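Local coordinates for protein ATP-dependent Clp protease proteolytic subunit (Listeria monocytogenes, PDB 4JCR) that probably cleaves peptide bonds in misfolded and other proteins, as the serine protease of a fourteen-subunit barrel whose work on larger substrates requires ATP hydrolysis, at residues Trp88-Gly93 with Arg112-Gln117; Ile30-Ala35 with Gly61-Ala66. The protein carries 1 engineered substitution. All blocks are in the same frame, centred on the assembly; numbering follows the deposited sequence.

Both interactions lie around the predicted active site of one ClpP/crotonase-type domain, their centres 14 Å apart, and both are partly buried. Interaction 1 is a parallel strand pair that runs on into the Ser91-His116 couple, with its middle residues buried and the two predicted catalytic side chains partly exposed. Interaction 2 has no continuing ladder: a single bridge joins the loops leading into helices 32-48 and 64-76, with buried Ile30, Ala35 and Ala66 packing beside it; Gly61 is buried too, Gly62 exposed. The two sites touch through Ala92, whose CB lies 3.8 Å from Gly62 N. Each also reaches a neighbouring subunit, interaction 1 with its arginine and tryptophan, interaction 2 with its glutamine, glutamate and histidine.

Interaction 1 (Trp88-Gly93 with Arg112-Gln117); sequences WVASAG and RYMIHQ
Trp88 and Arg112 head the pairing of strand 88-90 with the 112-115 part of strand 111-115, their side chains alongside each other and pointing the same way. The indole and guanidinium planes differ by 25°, and Trp88 CZ3 comes to 3.6 Å from Arg112 NH1. Val89 supplies two of the three backbone hydrogen bonds of the parallel ladder: its N donates to Arg112 O (3.1 Å), and its O accepts from Met114 N (3.0 Å). The axes of the two short strand segments are 6° from parallel. On the sheet face of Val89 and Tyr113, Val89 CB rests 3.7 Å from Tyr113 CD1, next to the phenol ring. Ala90 returns to the face of Trp88 and Arg112, where its CB meets Met114 CB at 3.8 Å. The last backbone bond runs from Ser91 N to Met114 O (3.1 Å). Ser91 itself has left the strand, with positive phi, and stands as the residue just before helix 92-97. With OG anti to the backbone N (chi1 -164°), the hydroxyl reaches the edge of the His116 ring, in its plane, and a 2.8 Å hydrogen bond joins Ser91 OG and His116 NE2. Met114 bends so that its CE lies 3.4 Å above one face of that imidazole, offset toward the rim. The geometry is that of a serine protease nucleophile and its histidine, in keeping with their predicted roles; ND1 of His116 bonds weakly to the engineered Asp165, which would complete a triad. The arginine's end is held by Glu135 and Glu65 of a neighbouring subunit and makes a cation-pi contact with Trp167. In the fold, strand 111-115 is the middle strand between 88-90 and antiparallel 166-168, while helices 92-97 and 170-176 cover the side of Tyr113.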
# COMPACT_ATOMS: atom_id res chain seq x y z
N TRP A 88 -20.97 21.36 18.78
CA TRP A 88 -21.92 20.26 18.91
C TRP A 88 -21.65 19.41 20.11
O TRP A 88 -20.52 19.32 20.59
CB TRP A 88 -22.00 19.40 17.64
CG TRP A 88 -20.70 18.83 17.11
CD1 TRP A 88 -19.44 18.84 17.72
CD2 TRP A 88 -20.50 18.10 15.85
NE1 TRP A 88 -18.51 18.20 16.94
CE2 TRP A 88 -19.07 17.74 15.80
CE3 TRP A 88 -21.32 17.74 14.78
CZ2 TRP A 88 -18.53 17.04 14.73
CZ3 TRP A 88 -20.75 17.04 13.71
CH2 TRP A 88 -19.39 16.70 13.69
N VAL A 89 -22.71 18.80 20.63
CA VAL A 89 -22.62 17.84 21.72
C VAL A 89 -23.50 16.65 21.33
O VAL A 89 -24.72 16.78 21.25
CB VAL A 89 -23.10 18.43 23.07
CG1 VAL A 89 -22.82 17.45 24.21
CG2 VAL A 89 -22.43 19.77 23.36
N ALA A 90 -22.87 15.51 21.09
CA ALA A 90 -23.60 14.36 20.56
C ALA A 90 -23.17 13.04 21.20
O ALA A 90 -22.02 12.88 21.59
CB ALA A 90 -23.46 14.28 19.04
N SER A 91 -24.13 12.12 21.30
CA SER A 91 -23.88 10.74 21.73
C SER A 91 -23.15 10.67 23.08
O SER A 91 -23.68 11.11 24.10
CB SER A 91 -23.15 9.98 20.62
OG SER A 91 -23.20 8.58 20.84
N ALA A 92 -21.92 10.14 23.09
CA ALA A 92 -21.13 10.04 24.33
C ALA A 92 -20.84 11.40 24.95
O ALA A 92 -20.66 11.52 26.16
CB ALA A 92 -19.84 9.27 24.08
N GLY A 93 -20.79 12.44 24.10
CA GLY A 93 -20.65 13.82 24.56
C GLY A 93 -21.82 14.27 25.42
O GLY A 93 -21.62 14.99 26.40
N ARG A 112 -25.48 22.60 18.19
CA ARG A 112 -26.52 21.60 18.00
C ARG A 112 -26.25 20.36 18.86
O ARG A 112 -25.10 20.06 19.19
CB ARG A 112 -26.72 21.24 16.52
CG ARG A 112 -25.46 20.92 15.74
CD ARG A 112 -25.81 20.37 14.37
NE ARG A 112 -24.63 19.90 13.64
CZ ARG A 112 -24.66 18.99 12.67
NH1 ARG A 112 -23.53 18.64 12.06
NH2 ARG A 112 -25.80 18.43 12.30
N TYR A 113 -27.32 19.68 19.24
CA TYR A 113 -27.25 18.55 20.16
C TYR A 113 -27.83 17.31 19.50
O TYR A 113 -28.71 17.41 18.64
CB TYR A 113 -28.02 18.87 21.45
CG TYR A 113 -27.35 19.93 22.29
CD1 TYR A 113 -26.62 19.57 23.43
CD2 TYR A 113 -27.41 21.28 21.95
CE1 TYR A 113 -25.99 20.53 24.20
CE2 TYR A 113 -26.78 22.25 22.72
CZ TYR A 113 -26.07 21.86 23.85
OH TYR A 113 -25.44 22.80 24.63
N MET A 114 -27.32 16.14 19.88
CA MET A 114 -27.85 14.89 19.35
C MET A 114 -27.84 13.77 20.37
O MET A 114 -26.84 13.52 21.03
CB MET A 114 -27.09 14.45 18.10
CG MET A 114 -27.82 13.37 17.29
SD MET A 114 -26.76 12.06 16.66
CE MET A 114 -26.00 11.48 18.16
N ILE A 115 -28.99 13.12 20.50
CA ILE A 115 -29.09 11.87 21.24
C ILE A 115 -29.43 10.75 20.25
O ILE A 115 -30.14 10.98 19.27
CB ILE A 115 -30.13 11.94 22.38
CG1 ILE A 115 -31.49 12.43 21.87
CG2 ILE A 115 -29.61 12.85 23.50
CD1 ILE A 115 -32.61 12.36 22.90
N HIS A 116 -28.88 9.57 20.49
CA HIS A 116 -29.15 8.41 19.65
C HIS A 116 -28.79 7.13 20.35
O HIS A 116 -28.18 7.17 21.43
CB HIS A 116 -28.45 8.53 18.29
CG HIS A 116 -26.98 8.16 18.31
ND1 HIS A 116 -26.34 7.70 17.21
CD2 HIS A 116 -26.02 8.20 19.33
CE1 HIS A 116 -25.05 7.45 17.51
NE2 HIS A 116 -24.86 7.75 18.81
N GLN A 117 -29.16 6.00 19.77
CA GLN A 117 -28.76 4.70 20.30
C GLN A 117 -27.45 4.26 19.65
O GLN A 117 -27.42 3.93 18.46
CB GLN A 117 -29.88 3.66 20.09
CG GLN A 117 -31.06 3.85 21.03
CD GLN A 117 -32.21 2.89 20.75
OE1 GLN A 117 -32.01 1.69 20.61
NE2 GLN A 117 -33.42 3.43 20.69

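Interaction 2 (Ile30-Ala35 with Gly61-Ala66); sequences INQELA and GGHVEA
Ile30 O accepts the shortest bond between Ile30-Ala35 and Gly61-Ala66, from His63 N at 2.7 Å, and the N-H points almost straight at it (178°). Gly62 CA adds a CA-H...O contact to the same oxygen at 3.5 Å. In return, Ile30 N donates to Gly61 O (2.9 Å), reaching it from above the carbonyl plane, so that Ile30 is bridged by its N and O to the turn around Gly62. Both glycines have backbone angles at which a CB would press on the preceding carbonyl oxygen. Next to the bridge, Ile30 CG2 lies 3.9 Å from Ala66 CB, and that methyl also abuts the backbone at Asn31 C, 3.4 Å away. One helical turn on, Ala35 CB faces Ala66 CB at 4.2 Å. Beside this apolar packing, His63 has its ring swung away from its own N (chi1 -173°), which lays the ring edge alongside Gln32; Gln32 CD is 3.8 Å from His63 CE1, and amide and ring planes are steeply inclined, 78° apart. Asn31 caps helix 32-48, its OD1 accepting from Leu34 N at 2.9 Å. Gln32 spends its amide nitrogen on Gln60 of a neighbouring subunit; the His63 ring meets Trp88 of that subunit, and Glu65 forms a salt bridge with Arg112 of that same neighbouring subunit. The glycine turn lies close to Ser91, consistent with the oxyanion-hole loop of ClpP proteases. Within the fold, the two loops follow adjacent parallel strands of the five-stranded sheet, 23-27 and 53-59, and lead into helices 32-48 and 64-76, which thus start side by side; the long helix 129-151 touches Val64.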
# COMPACT_ATOMS: atom_id res chain seq x y z
N ILE A 30 -14.42 11.43 21.97
CA ILE A 30 -14.35 10.85 23.31
C ILE A 30 -13.66 9.49 23.24
O ILE A 30 -14.17 8.56 22.61
CB ILE A 30 -15.75 10.70 23.96
CG1 ILE A 30 -16.53 12.02 23.93
CG2 ILE A 30 -15.63 10.15 25.39
CD1 ILE A 30 -15.88 13.18 24.64
N ASN A 31 -12.50 9.39 23.87
CA ASN A 31 -11.78 8.12 23.98
C ASN A 31 -11.06 8.02 25.33
O ASN A 31 -11.09 8.96 26.12
CB ASN A 31 -10.81 7.91 22.80
CG ASN A 31 -9.83 9.06 22.62
OD1 ASN A 31 -9.31 9.61 23.59
ND2 ASN A 31 -9.57 9.41 21.37
N GLN A 32 -10.44 6.87 25.58
CA GLN A 32 -9.79 6.60 26.86
C GLN A 32 -8.62 7.53 27.17
O GLN A 32 -8.39 7.87 28.33
CB GLN A 32 -9.35 5.14 26.94
CG GLN A 32 -10.49 4.17 27.19
CD GLN A 32 -10.14 2.74 26.84
OE1 GLN A 32 -9.68 2.45 25.73
NE2 GLN A 32 -10.35 1.83 27.78
N GLU A 33 -7.90 7.94 26.13
CA GLU A 33 -6.81 8.91 26.26
C GLU A 33 -7.33 10.26 26.74
O GLU A 33 -6.76 10.86 27.66
CB GLU A 33 -6.05 9.06 24.93
CG GLU A 33 -4.79 9.91 25.01
CD GLU A 33 -3.92 9.80 23.77
OE1 GLU A 33 -3.39 10.85 23.33
OE2 GLU A 33 -3.76 8.69 23.23
N LEU A 34 -8.42 10.73 26.14
CA LEU A 34 -9.07 11.97 26.57
C LEU A 34 -9.64 11.83 27.99
O LEU A 34 -9.54 12.76 28.80
CB LEU A 34 -10.16 12.40 25.58
CG LEU A 34 -10.90 13.72 25.83
CD1 LEU A 34 -9.96 14.91 25.90
CD2 LEU A 34 -11.95 13.95 24.76
N ALA A 35 -10.24 10.67 28.27
CA ALA A 35 -10.79 10.38 29.60
C ALA A 35 -9.72 10.44 30.68
O ALA A 35 -9.94 10.99 31.76
CB ALA A 35 -11.50 9.04 29.60
N GLY A 61 -18.98 12.77 20.03
CA GLY A 61 -19.12 11.50 20.72
C GLY A 61 -17.88 10.64 20.56
O GLY A 61 -16.78 11.16 20.34
N GLY A 62 -18.06 9.33 20.68
CA GLY A 62 -16.96 8.38 20.55
C GLY A 62 -17.17 7.12 21.36
O GLY A 62 -18.18 6.42 21.19
N HIS A 63 -16.21 6.83 22.24
CA HIS A 63 -16.19 5.61 23.03
C HIS A 63 -17.11 5.70 24.22
O HIS A 63 -16.94 6.57 25.08
CB HIS A 63 -14.75 5.31 23.46
CG HIS A 63 -14.57 3.98 24.15
ND1 HIS A 63 -13.54 3.74 24.99
CD2 HIS A 63 -15.32 2.81 24.10
CE1 HIS A 63 -13.63 2.48 25.45
NE2 HIS A 63 -14.71 1.91 24.91
N VAL A 64 -18.09 4.79 24.28
CA VAL A 64 -19.13 4.78 25.32
C VAL A 64 -18.57 4.72 26.75
O VAL A 64 -18.93 5.54 27.59
CB VAL A 64 -20.16 3.65 25.09
CG1 VAL A 64 -21.08 3.48 26.30
CG2 VAL A 64 -20.99 3.93 23.84
N GLU A 65 -17.68 3.76 27.00
CA GLU A 65 -17.11 3.57 28.34
C GLU A 65 -16.19 4.71 28.78
O GLU A 65 -16.06 4.97 29.98
CB GLU A 65 -16.39 2.22 28.44
CG GLU A 65 -17.33 1.01 28.45
CD GLU A 65 -17.80 0.62 27.06
OE1 GLU A 65 -17.26 1.13 26.06
OE2 GLU A 65 -18.73 -0.21 26.97
N ALA A 66 -15.55 5.37 27.82
CA ALA A 66 -14.74 6.55 28.10
C ALA A 66 -15.63 7.70 28.57
O ALA A 66 -15.30 8.41 29.52
CB ALA A 66 -13.94 6.96 26.88